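Local coordinates for dual function macrocyclase-peptidase POPB (Galerina marginata, PDB 5N4B), which cleaves peptide bonds after proline and joins peptide ends into macrocycles in the biosynthesis of the amanitin toxins, working as a serine peptidase, at residues 577-580 with 581-584; 495-499 with 500-504; 547-550 with 551-554; 664-667 with 668-671. The protein carries 1 engineered substitution. One frame throughout, in Å; residues are numbered along the deposited sequence. Where two conformers were deposited one is given.

Contact 1 of 4, residues 577-580 with 581-584; sequences AANG and GLLV. Engineered in segment 577-580: A578 (natural residue Ser).
A578 O, N579 O and G580 O accept L582 N, L583 N and V584 N in turn, the first i to i+4 bonds of helix 579-590, with A578 in the N-cap position. At A578 the backbone is strained into phi 64° and psi -119°; its carbonyl takes L582 N in the carbonyl plane at 3.2 Å and, through a weak bond, G581 N at 2.8 Å. V584 N instead reaches G580 O from above the carbonyl plane, at 3.0 Å. Side chains press on these carbonyls: L582 CB lies 3.3 Å from N579 O, and V584 CG2 sits just as close, 3.3 Å, to G580 O. N579 turns CG away from its backbone N (chi1 -165°), which brings OD1 within 3.8 Å of L582 CD2, the two side chains crossing obliquely. Both ends of that amide are held from outside, OD1 by Y624 OH and ND2 by Y497 O, fixing its rotation. G580 sits where a CB would run into A577 N, so its lack of a side chain lets the bend close. A578 is an engineered alanine at the charge-relay serine. A sharp turn with positive phi between strand 572-577 and the following helix is the nucleophile elbow of the alpha/beta hydrolase fold.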
ATOM      1  N   ALA A 577       3.820  -3.122  -9.362  1.00  9.97           N
ATOM      2  CA  ALA A 577       4.827  -3.272  -8.327  1.00 10.17           C
ATOM      3  C   ALA A 577       4.441  -4.370  -7.346  1.00 12.52           C
ATOM      4  O   ALA A 577       3.272  -4.551  -7.010  1.00 11.09           O
ATOM      5  CB  ALA A 577       5.023  -1.955  -7.548  1.00 11.68           C
ATOM      6  N   ALA A 578       5.454  -5.091  -6.858  1.00 11.87           N
ATOM      7  CA  ALA A 578       5.292  -6.159  -5.858  1.00 13.30           C
ATOM      8  C   ALA A 578       4.463  -7.265  -6.481  1.00 11.89           C
ATOM      9  O   ALA A 578       4.932  -7.862  -7.469  1.00 11.58           O
ATOM     10  CB  ALA A 578       4.825  -5.600  -4.504  1.00 13.70           C
ATOM     11  N   ASN A 579       3.288  -7.620  -5.951  1.00 12.14           N
ATOM     12  CA  ASN A 579       2.437  -8.546  -6.703  1.00 11.05           C
ATOM     13  C   ASN A 579       2.197  -8.072  -8.128  1.00 10.48           C
ATOM     14  O   ASN A 579       2.055  -8.901  -9.030  1.00 10.51           O
ATOM     15  CB  ASN A 579       1.086  -8.797  -6.008  1.00 11.97           C
ATOM     16  CG  ASN A 579       0.364  -9.999  -6.579  1.00 14.61           C
ATOM     17  OD1 ASN A 579       0.707 -11.140  -6.276  1.00 14.03           O
ATOM     18  ND2 ASN A 579      -0.634  -9.774  -7.435  1.00 14.57           N
ATOM     19  N   GLY A 580       2.116  -6.745  -8.330  1.00 10.14           N
ATOM     20  CA  GLY A 580       1.949  -6.180  -9.662  1.00 10.07           C
ATOM     21  C   GLY A 580       3.159  -6.426 -10.536  1.00  9.91           C
ATOM     22  O   GLY A 580       3.040  -6.470 -11.764  1.00 10.11           O
ATOM     23  N   GLY A 581       4.351  -6.561  -9.932  1.00  9.19           N
ATOM     24  CA  GLY A 581       5.537  -6.898 -10.736  1.00  7.45           C
ATOM     25  C   GLY A 581       5.519  -8.337 -11.180  1.00  8.97           C
ATOM     26  O   GLY A 581       5.899  -8.673 -12.313  1.00  9.11           O
ATOM     27  N   LEU A 582       5.066  -9.226 -10.306  1.00  9.40           N
ATOM     28  CA  LEU A 582       4.772 -10.605 -10.685  1.00  8.42           C
ATOM     29  C   LEU A 582       3.764 -10.646 -11.824  1.00  9.66           C
ATOM     30  O   LEU A 582       3.915 -11.390 -12.801  1.00 10.61           O
ATOM     31  CB  LEU A 582       4.198 -11.368  -9.476  1.00  8.95           C
ATOM     32  CG  LEU A 582       3.582 -12.722  -9.783  1.00 12.40           C
ATOM     33  CD1 LEU A 582       4.572 -13.751 -10.349  1.00 12.22           C
ATOM     34  CD2 LEU A 582       2.932 -13.319  -8.506  1.00 12.21           C
ATOM     35  N   LEU A 583       2.717  -9.844 -11.698  1.00  9.43           N
ATOM     36  CA  LEU A 583       1.712  -9.745 -12.744  1.00  8.96           C
ATOM     37  C   LEU A 583       2.351  -9.390 -14.077  1.00  8.30           C
ATOM     38  O   LEU A 583       2.058 -10.018 -15.104  1.00 10.00           O
ATOM     39  CB  LEU A 583       0.655  -8.730 -12.325  1.00  9.67           C
ATOM     40  CG  LEU A 583      -0.427  -8.447 -13.351  1.00 11.47           C
ATOM     41  CD1 LEU A 583      -1.329  -9.656 -13.542  1.00 13.19           C
ATOM     42  CD2 LEU A 583      -1.239  -7.241 -12.922  1.00 12.15           C
ATOM     43  N   VAL A 584       3.202  -8.371 -14.087  1.00  8.33           N
ATOM     44  CA  VAL A 584       3.873  -7.953 -15.322  1.00  9.20           C
ATOM     45  C   VAL A 584       4.777  -9.047 -15.882  1.00  8.43           C
ATOM     46  O   VAL A 584       4.736  -9.348 -17.079  1.00  9.86           O
ATOM     47  CB  VAL A 584       4.607  -6.631 -15.110  1.00  8.83           C
ATOM     48  CG1 VAL A 584       5.515  -6.296 -16.262  1.00  8.39           C
ATOM     49  CG2 VAL A 584       3.609  -5.541 -14.923  1.00 11.84           C
TER

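Contact 2 of 4, residues 495-499 with 500-504; sequences YGYGG and FATSA
G499 and T502 close a type I' beta turn by one backbone hydrogen bond, T502 N to G499 O at 3.0 Å, with F500 and A501 at its two corners, both in left-handed conformation. Two waters add bridges beside it. The first joins Y497 OH, 2.6 Å away, to T502 OG1, 2.9 Å away, tying the two hydroxyls together. The second accepts from G498 N at 2.7 Å and donates to T502 O at 2.7 Å, lying at the edge of the Y497 ring and in its plane; it pins the returning chain to the outgoing one.

The apolar contacts gather round Y497. Its chi1 of -176° sends the ring out over the turn, where CE2 comes within 3.7 Å of T502 CB; the tyrosine and threonine side chains meet at about a right angle. F500 crosses the tyrosine just as steeply, putting CD2 3.7 Å from Y497 OH. Beyond the turn, F500 packs edge-to-face on W620, and its backbone N is bonded to E623.

Aromatic packing from the bound peptide reaches Y497, T502 and A504, while Y495 OH bonds to the peptide backbone. From the end of strand 492-495 the segment runs on as the loop that leads to helix 510-519, with A504 packed against strand 522-526 and the G496 backbone bonded to N575 of strand 572-577.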
ATOM      1  N   TYR A 495      -2.009  -0.577 -15.860  1.00  8.32           N
ATOM      2  CA  TYR A 495      -1.450  -0.752 -14.531  1.00  8.65           C
ATOM      3  C   TYR A 495      -2.244  -1.790 -13.782  1.00  9.13           C
ATOM      4  O   TYR A 495      -3.469  -1.836 -13.896  1.00 12.14           O
ATOM      5  CB  TYR A 495      -1.544   0.583 -13.770  1.00 13.63           C
ATOM      6  CG  TYR A 495      -0.912   0.586 -12.413  1.00 22.83           C
ATOM      7  CD1 TYR A 495       0.453   0.405 -12.272  1.00 31.53           C
ATOM      8  CD2 TYR A 495      -1.662   0.752 -11.285  1.00 29.68           C
ATOM      9  CE1 TYR A 495       1.062   0.368 -11.013  1.00 35.53           C
ATOM     10  CE2 TYR A 495      -1.068   0.725 -10.021  1.00 40.55           C
ATOM     11  CZ  TYR A 495       0.295   0.530  -9.897  1.00 44.11           C
ATOM     12  OH  TYR A 495       0.903   0.508  -8.647  1.00 55.94           O
ATOM     13  N   GLY A 496      -1.576  -2.610 -12.997  1.00  9.13           N
ATOM     14  CA  GLY A 496      -2.275  -3.587 -12.190  1.00 11.27           C
ATOM     15  C   GLY A 496      -1.503  -4.001 -10.955  1.00 12.05           C
ATOM     16  O   GLY A 496      -0.295  -3.788 -10.833  1.00 11.19           O
ATOM     17  N   TYR A 497      -2.245  -4.633 -10.049  1.00 11.94           N
ATOM     18  CA  TYR A 497      -1.679  -5.246  -8.853  1.00  9.86           C
ATOM     19  C   TYR A 497      -2.112  -6.704  -8.837  1.00 13.63           C
ATOM     20  O   TYR A 497      -1.286  -7.580  -9.107  1.00 14.64           O
ATOM     21  CB  TYR A 497      -2.084  -4.487  -7.585  1.00 11.84           C
ATOM     22  CG  TYR A 497      -1.452  -5.028  -6.346  1.00 11.07           C
ATOM     23  CD1 TYR A 497      -0.095  -4.793  -6.066  1.00 11.87           C
ATOM     24  CD2 TYR A 497      -2.187  -5.768  -5.419  1.00 12.61           C
ATOM     25  CE1 TYR A 497       0.474  -5.279  -4.897  1.00 14.10           C
ATOM     26  CE2 TYR A 497      -1.615  -6.245  -4.276  1.00 12.16           C
ATOM     27  CZ  TYR A 497      -0.286  -6.004  -4.013  1.00 13.83           C
ATOM     28  OH  TYR A 497       0.292  -6.461  -2.836  1.00 17.61           O
ATOM     29  N   GLY A 498      -3.385  -6.988  -8.588  1.00 12.24           N
ATOM     30  CA  GLY A 498      -3.953  -8.291  -8.883  1.00 11.34           C
ATOM     31  C   GLY A 498      -3.819  -9.343  -7.800  1.00 12.73           C
ATOM     32  O   GLY A 498      -3.482 -10.493  -8.086  1.00 14.88           O
ATOM     33  N   GLY A 499      -4.032  -8.973  -6.570  1.00 11.21           N
ATOM     34  CA  GLY A 499      -3.880  -9.935  -5.499  1.00 11.87           C
ATOM     35  C   GLY A 499      -4.226  -9.342  -4.141  1.00 12.14           C
ATOM     36  O   GLY A 499      -4.391  -8.122  -3.948  1.00 12.31           O
ATOM     37  N   PHE A 500      -4.307 -10.251  -3.177  1.00 12.28           N
ATOM     38  CA  PHE A 500      -4.336  -9.942  -1.747  1.00 14.02           C
ATOM     39  C   PHE A 500      -5.592  -9.179  -1.327  1.00 13.80           C
ATOM     40  O   PHE A 500      -5.621  -8.593  -0.225  1.00 15.64           O
ATOM     41  CB  PHE A 500      -3.070  -9.232  -1.287  1.00 12.15           C
ATOM     42  CG  PHE A 500      -1.813 -10.057  -1.465  1.00 13.80           C
ATOM     43  CD1 PHE A 500      -1.462 -11.000  -0.483  1.00 14.20           C
ATOM     44  CD2 PHE A 500      -1.003  -9.927  -2.582  1.00 15.47           C
ATOM     45  CE1 PHE A 500      -0.337 -11.768  -0.611  1.00 12.94           C
ATOM     46  CE2 PHE A 500       0.163 -10.727  -2.728  1.00 14.39           C
ATOM     47  CZ  PHE A 500       0.509 -11.631  -1.719  1.00 15.24           C
ATOM     48  N   ALA A 501      -6.642  -9.243  -2.147  1.00 12.79           N
ATOM     49  CA  ALA A 501      -7.865  -8.486  -1.899  1.00 11.82           C
ATOM     50  C   ALA A 501      -7.621  -6.985  -1.897  1.00 14.76           C
ATOM     51  O   ALA A 501      -8.436  -6.212  -1.366  1.00 15.62           O
ATOM     52  CB  ALA A 501      -8.564  -8.946  -0.611  1.00 14.52           C
ATOM     53  N   THR A 502      -6.532  -6.516  -2.508  1.00 13.37           N
ATOM     54  CA  THR A 502      -6.245  -5.095  -2.657  1.00 12.33           C
ATOM     55  C   THR A 502      -7.018  -4.603  -3.878  1.00 14.40           C
ATOM     56  O   THR A 502      -6.948  -5.191  -4.952  1.00 16.79           O
ATOM     57  CB  THR A 502      -4.747  -4.901  -2.810  1.00 13.50           C
ATOM     58  OG1 THR A 502      -4.122  -5.382  -1.600  1.00 19.64           O
ATOM     59  CG2 THR A 502      -4.390  -3.448  -3.060  1.00 19.82           C
ATOM     60  N   SER A 503      -7.784  -3.545  -3.689  1.00 12.91           N
ATOM     61  CA  SER A 503      -8.577  -2.947  -4.753  0.51 12.18           C
ATOM     62  C   SER A 503      -7.747  -1.949  -5.548  1.00 12.60           C
ATOM     63  O   SER A 503      -7.026  -1.113  -4.979  1.00 14.71           O
ATOM     64  CB  SER A 503      -9.791  -2.255  -4.148  0.51 14.71           C
ATOM     65  OG  SER A 503     -10.712  -3.229  -3.697  0.51 16.95           O
ATOM     66  N   ALA A 504      -7.876  -2.032  -6.877  1.00 12.83           N
ATOM     67  CA  ALA A 504      -7.152  -1.110  -7.760  1.00 14.16           C
ATOM     68  C   ALA A 504      -8.010   0.135  -7.930  1.00 12.52           C
ATOM     69  O   ALA A 504      -8.680   0.353  -8.933  1.00 12.95           O
ATOM     70  CB  ALA A 504      -6.813  -1.772  -9.090  1.00 15.46           C
TER
HETATM   71  O   HOH W   1      -1.468  -6.149  -0.886  1.00 21.08           O
HETATM   72  O   HOH W   2      -5.511  -6.128  -7.072  1.00 13.97           O

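Contact 3 of 4, residues 547-550 with 551-554; sequences KVNT and FDDF
V548 O, N549 O and T550 O take the amides of D552, D553 and F554, so the two segments wind as roughly the first two turns of helix 548-563. D552 N approaches V548 O at 3.0 Å, nearly along the C=O axis, while D553 N comes to N549 O at 2.8 Å, tilted from the carbonyl plane. V548 holds CG1 in the crowded position between its backbone N and carbonyl carbon (chi1 65°), and that turns CG2 onto D552 OD2 at 3.8 Å. Water 3 spans the next pair, donating to N549 OD1 at 2.8 Å and to D552 OD2 at 2.6 Å, while N549 ND2 bonds to G541 O. D553 folds its carboxylate back beside N549 O, OD1 lying 3.2 Å from it; both oxygens are acceptors, and the carboxylate takes its bonds from R529 and S468. The F551 ring presents its edge to the backbone, with CD1 3.6 Å from K547 O. K547 NZ is shared by E623, G498 O and G542 O. T550 and F554 lie against L583 and V548 against R590, packing these turns onto helix 579-590; D553 O and F554 O bond to Y466 and Q494 of strands 459-467 and 492-495.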
ATOM      1  N   LYS A 547      -5.111 -18.559  -9.434  1.00 15.50           N
ATOM      2  CA  LYS A 547      -4.270 -17.383  -9.673  1.00 13.92           C
ATOM      3  C   LYS A 547      -4.075 -17.121 -11.156  1.00 12.51           C
ATOM      4  O   LYS A 547      -3.892 -15.966 -11.559  1.00 13.62           O
ATOM      5  CB  LYS A 547      -2.902 -17.568  -8.985  1.00 14.39           C
ATOM      6  CG  LYS A 547      -2.078 -16.283  -8.921  1.00 15.96           C
ATOM      7  CD  LYS A 547      -2.659 -15.331  -7.852  1.00 20.85           C
ATOM      8  CE  LYS A 547      -2.641 -13.904  -8.246  1.00 25.72           C
ATOM      9  NZ  LYS A 547      -3.462 -13.110  -7.250  1.00 20.16           N
ATOM     10  N   VAL A 548      -4.102 -18.160 -11.990  1.00 14.10           N
ATOM     11  CA  VAL A 548      -3.989 -17.964 -13.436  1.00 16.55           C
ATOM     12  C   VAL A 548      -5.048 -16.986 -13.942  1.00 15.75           C
ATOM     13  O   VAL A 548      -4.808 -16.274 -14.919  1.00 15.67           O
ATOM     14  CB  VAL A 548      -4.031 -19.304 -14.192  1.00 18.81           C
ATOM     15  CG1 VAL A 548      -5.375 -19.958 -14.032  1.00 21.26           C
ATOM     16  CG2 VAL A 548      -3.770 -19.085 -15.690  1.00 25.17           C
ATOM     17  N   ASN A 549      -6.208 -16.889 -13.268  1.00 14.36           N
ATOM     18  CA  ASN A 549      -7.253 -16.003 -13.758  1.00 14.56           C
ATOM     19  C   ASN A 549      -6.834 -14.542 -13.705  1.00 14.17           C
ATOM     20  O   ASN A 549      -7.254 -13.757 -14.556  1.00 13.94           O
ATOM     21  CB  ASN A 549      -8.520 -16.159 -12.942  1.00 14.93           C
ATOM     22  CG  ASN A 549      -9.191 -17.473 -13.127  1.00 15.76           C
ATOM     23  OD1 ASN A 549      -8.982 -18.203 -14.090  1.00 18.54           O
ATOM     24  ND2 ASN A 549     -10.042 -17.781 -12.175  1.00 19.27           N
ATOM     25  N   THR A 550      -6.010 -14.182 -12.721  1.00 13.12           N
ATOM     26  CA  THR A 550      -5.487 -12.813 -12.648  1.00 11.66           C
ATOM     27  C   THR A 550      -4.747 -12.445 -13.920  1.00 13.56           C
ATOM     28  O   THR A 550      -4.918 -11.345 -14.472  1.00 11.97           O
ATOM     29  CB  THR A 550      -4.567 -12.710 -11.456  1.00 12.21           C
ATOM     30  OG1 THR A 550      -5.292 -13.036 -10.239  1.00 12.67           O
ATOM     31  CG2 THR A 550      -3.999 -11.353 -11.355  1.00 12.14           C
ATOM     32  N   PHE A 551      -3.890 -13.359 -14.378  1.00 12.84           N
ATOM     33  CA  PHE A 551      -3.102 -13.148 -15.585  1.00 11.13           C
ATOM     34  C   PHE A 551      -3.992 -13.123 -16.828  1.00 11.33           C
ATOM     35  O   PHE A 551      -3.850 -12.248 -17.682  1.00 12.30           O
ATOM     36  CB  PHE A 551      -2.018 -14.227 -15.700  1.00 11.87           C
ATOM     37  CG  PHE A 551      -0.964 -14.107 -14.648  1.00 12.50           C
ATOM     38  CD1 PHE A 551      -1.112 -14.703 -13.424  1.00 17.12           C
ATOM     39  CD2 PHE A 551       0.153 -13.341 -14.854  1.00 13.16           C
ATOM     40  CE1 PHE A 551      -0.167 -14.554 -12.423  1.00 18.64           C
ATOM     41  CE2 PHE A 551       1.077 -13.180 -13.873  1.00 12.26           C
ATOM     42  CZ  PHE A 551       0.963 -13.800 -12.692  1.00 14.52           C
ATOM     43  N   ASP A 552      -4.945 -14.066 -16.922  1.00 11.99           N
ATOM     44  CA  ASP A 552      -5.881 -14.058 -18.030  1.00 13.98           C
ATOM     45  C   ASP A 552      -6.673 -12.743 -18.067  1.00 12.21           C
ATOM     46  O   ASP A 552      -6.905 -12.183 -19.137  1.00 13.64           O
ATOM     47  CB  ASP A 552      -6.811 -15.272 -17.917  1.00 14.45           C
ATOM     48  CG  ASP A 552      -6.107 -16.613 -18.241  1.00 18.39           C
ATOM     49  OD1 ASP A 552      -5.080 -16.592 -18.960  1.00 21.20           O
ATOM     50  OD2 ASP A 552      -6.626 -17.664 -17.810  1.00 21.48           O
ATOM     51  N   ASP A 553      -7.098 -12.245 -16.919  1.00 12.57           N
ATOM     52  CA  ASP A 553      -7.858 -10.995 -16.880  1.00 11.42           C
ATOM     53  C   ASP A 553      -6.996  -9.836 -17.380  1.00 10.21           C
ATOM     54  O   ASP A 553      -7.458  -8.978 -18.120  1.00 11.64           O
ATOM     55  CB  ASP A 553      -8.347 -10.700 -15.457  1.00 11.71           C
ATOM     56  CG  ASP A 553      -9.439 -11.634 -14.964  1.00 15.02           C
ATOM     57  OD1 ASP A 553      -9.960 -12.418 -15.758  1.00 15.17           O
ATOM     58  OD2 ASP A 553      -9.727 -11.520 -13.753  1.00 14.01           O
ATOM     59  N   PHE A 554      -5.729  -9.797 -16.970  1.00 10.62           N
ATOM     60  CA  PHE A 554      -4.857  -8.682 -17.333  1.00  9.76           C
ATOM     61  C   PHE A 554      -4.499  -8.722 -18.816  1.00 10.52           C
ATOM     62  O   PHE A 554      -4.514  -7.685 -19.503  1.00 10.44           O
ATOM     63  CB  PHE A 554      -3.600  -8.712 -16.463  1.00  9.89           C
ATOM     64  CG  PHE A 554      -2.857  -7.400 -16.369  1.00  9.40           C
ATOM     65  CD1 PHE A 554      -3.430  -6.283 -15.814  1.00  9.24           C
ATOM     66  CD2 PHE A 554      -1.525  -7.349 -16.716  1.00 10.44           C
ATOM     67  CE1 PHE A 554      -2.721  -5.096 -15.679  1.00 10.18           C
ATOM     68  CE2 PHE A 554      -0.806  -6.174 -16.602  1.00  9.25           C
ATOM     69  CZ  PHE A 554      -1.399  -5.056 -16.103  1.00  9.60           C
TER
HETATM   70  O   HOH W   3      -9.026 -17.846 -16.841  1.00 16.02           O

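Contact 4 of 4, residues 664-667 with 668-671; sequences RVVP and MHSF
H669 runs beside the V666 carbonyl from its first atom, CB lying 3.7 Å from V666 O. CG stays beside the same oxygen, and the ring turns its edge to it: V666 O lies near the ring plane, 3.3 Å from CD2. CD2 also meets two methyls, V665 CG1 at 3.7 Å and V666 CG2 at 4.0 Å. ND1 is bonded to the backbone N of D607, which fixes how the imidazole is rotated. One face is covered by its neighbour M668, whose chain bends at chi2 (88°) and sets CE 3.6 Å above the ring plane, over its centre.

This is where the loop after strand 653-659 of the alpha/beta hydrolase sheet, the one carrying the charge-relay acid D662, enters helix 668-680. V665 N bonds to D662 OD1, so the same short loop probably helps hold the acid in place.

The helix proper opens with F671 N on P667 O at 3.0 Å, in the carbonyl plane; H669 N reaches V666 O by a weak bond. P667 O also lies over one face of the F671 ring, toward its rim, and P667 CB makes a CH-pi contact over the ring face, 4.2 Å from the F671 centroid.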
ATOM      1  N   ARG A 664      10.539  -6.728   1.716  1.00 15.47           N
ATOM      2  CA  ARG A 664       9.205  -7.239   1.425  1.00 15.52           C
ATOM      3  C   ARG A 664       9.308  -8.263   0.309  1.00 14.21           C
ATOM      4  O   ARG A 664       8.937  -9.429   0.493  1.00 16.03           O
ATOM      5  CB  ARG A 664       8.304  -6.083   1.024  1.00 18.13           C
ATOM      6  CG  ARG A 664       6.840  -6.480   0.693  1.00 26.35           C
ATOM      7  CD  ARG A 664       6.099  -5.283   0.029  1.00 24.84           C
ATOM      8  NE  ARG A 664       4.712  -5.573  -0.350  1.00 41.69           N
ATOM      9  CZ  ARG A 664       3.926  -4.713  -1.008  1.00 39.59           C
ATOM     10  NH1 ARG A 664       4.405  -3.524  -1.383  1.00 35.83           N
ATOM     11  NH2 ARG A 664       2.669  -5.040  -1.314  1.00 40.31           N
ATOM     12  N   VAL A 665       9.837  -7.836  -0.848  1.00 12.98           N
ATOM     13  CA  VAL A 665      10.130  -8.728  -1.960  1.00 12.07           C
ATOM     14  C   VAL A 665      11.622  -8.635  -2.186  1.00 10.93           C
ATOM     15  O   VAL A 665      12.127  -7.645  -2.731  1.00 12.42           O
ATOM     16  CB  VAL A 665       9.364  -8.357  -3.227  1.00 11.04           C
ATOM     17  CG1 VAL A 665       9.742  -9.341  -4.291  1.00 13.54           C
ATOM     18  CG2 VAL A 665       7.859  -8.296  -3.007  1.00 13.97           C
ATOM     19  N   VAL A 666      12.343  -9.678  -1.818  1.00 12.39           N
ATOM     20  CA  VAL A 666      13.787  -9.617  -2.014  1.00 11.25           C
ATOM     21  C   VAL A 666      14.130  -9.534  -3.506  1.00 11.03           C
ATOM     22  O   VAL A 666      13.445 -10.153  -4.346  1.00 12.01           O
ATOM     23  CB  VAL A 666      14.505 -10.807  -1.336  1.00 14.18           C
ATOM     24  CG1 VAL A 666      14.475 -10.669   0.185  1.00 15.48           C
ATOM     25  CG2 VAL A 666      13.913 -12.121  -1.760  1.00 17.27           C
ATOM     26  N   PRO A 667      15.162  -8.777  -3.873  1.00 11.58           N
ATOM     27  CA  PRO A 667      15.439  -8.502  -5.285  1.00 11.00           C
ATOM     28  C   PRO A 667      15.932  -9.698  -6.075  1.00 12.27           C
ATOM     29  O   PRO A 667      15.928  -9.627  -7.313  1.00 11.50           O
ATOM     30  CB  PRO A 667      16.476  -7.381  -5.231  1.00 15.11           C
ATOM     31  CG  PRO A 667      17.075  -7.515  -3.867  1.00 15.82           C
ATOM     32  CD  PRO A 667      15.997  -7.985  -2.991  1.00 13.03           C
ATOM     33  N   MET A 668      16.317 -10.806  -5.428  1.00 11.86           N
ATOM     34  CA  MET A 668      16.704 -12.002  -6.174  1.00 12.30           C
ATOM     35  C   MET A 668      15.624 -12.449  -7.136  1.00 10.43           C
ATOM     36  O   MET A 668      15.946 -13.015  -8.162  1.00 13.48           O
ATOM     37  CB  MET A 668      17.075 -13.134  -5.215  1.00 13.01           C
ATOM     38  CG  MET A 668      15.935 -13.792  -4.509  1.00 15.84           C
ATOM     39  SD  MET A 668      15.254 -15.167  -5.466  1.00 16.61           S
ATOM     40  CE  MET A 668      13.797 -15.589  -4.526  1.00 21.20           C
ATOM     41  N   HIS A 669      14.353 -12.161  -6.850  1.00 10.67           N
ATOM     42  CA  HIS A 669      13.275 -12.525  -7.752  1.00 11.39           C
ATOM     43  C   HIS A 669      13.524 -11.909  -9.130  1.00 11.00           C
ATOM     44  O   HIS A 669      13.552 -12.597 -10.155  1.00 11.70           O
ATOM     45  CB  HIS A 669      11.963 -11.999  -7.175  1.00 11.90           C
ATOM     46  CG  HIS A 669      11.401 -12.829  -6.087  1.00 11.30           C
ATOM     47  ND1 HIS A 669      10.775 -14.044  -6.309  1.00 11.93           N
ATOM     48  CD2 HIS A 669      11.363 -12.618  -4.750  1.00 11.53           C
ATOM     49  CE1 HIS A 669      10.378 -14.538  -5.157  1.00 13.24           C
ATOM     50  NE2 HIS A 669      10.723 -13.696  -4.191  1.00 11.91           N
ATOM     51  N   SER A 670      13.631 -10.583  -9.166  1.00 11.41           N
ATOM     52  CA  SER A 670      13.924  -9.874 -10.391  1.00  9.37           C
ATOM     53  C   SER A 670      15.283 -10.252 -10.977  1.00  9.67           C
ATOM     54  O   SER A 670      15.441 -10.311 -12.200  1.00 11.14           O
ATOM     55  CB  SER A 670      13.947  -8.383 -10.137  1.00 10.47           C
ATOM     56  OG  SER A 670      12.641  -7.894  -9.941  1.00 12.47           O
ATOM     57  N   PHE A 671      16.299 -10.454 -10.130  1.00 10.80           N
ATOM     58  CA  PHE A 671      17.623 -10.831 -10.651  1.00 10.43           C
ATOM     59  C   PHE A 671      17.560 -12.161 -11.418  1.00 11.15           C
ATOM     60  O   PHE A 671      18.112 -12.282 -12.528  1.00 11.88           O
ATOM     61  CB  PHE A 671      18.654 -10.946  -9.529  1.00 10.48           C
ATOM     62  CG  PHE A 671      18.973  -9.699  -8.808  1.00 11.84           C
ATOM     63  CD1 PHE A 671      18.554  -8.449  -9.252  1.00 12.86           C
ATOM     64  CD2 PHE A 671      19.722  -9.773  -7.620  1.00 14.83           C
ATOM     65  CE1 PHE A 671      18.893  -7.299  -8.515  1.00 12.57           C
ATOM     66  CE2 PHE A 671      20.044  -8.646  -6.915  1.00 15.73           C
ATOM     67  CZ  PHE A 671      19.621  -7.409  -7.362  1.00 14.54           C
TER

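In the fold
Along the chain the order is contact 2, contact 3, contact 1 and contact 4, all in the alpha/beta hydrolase domain and in or beside its eight-stranded mixed sheet. Contact 1 lies centrally: its centre is about 9 Å from that of contact 2, 12 Å from contact 3 and 11 Å from contact 4. Contacts 3 and 4 lie apart, their nearest atoms about 12 Å from each other. Contacts 1 and 3 both reach the loop of contact 2, while R664 of contact 4 packs on A578. Y497 stands beside A578, consistent with the oxyanion-hole tyrosine of related prolyl oligopeptidases. Contacts 1, 2 and 4 supply the nucleophile position, a peptide-binding loop and the residues after the acid; contact 3 backs that loop and helix 579-590.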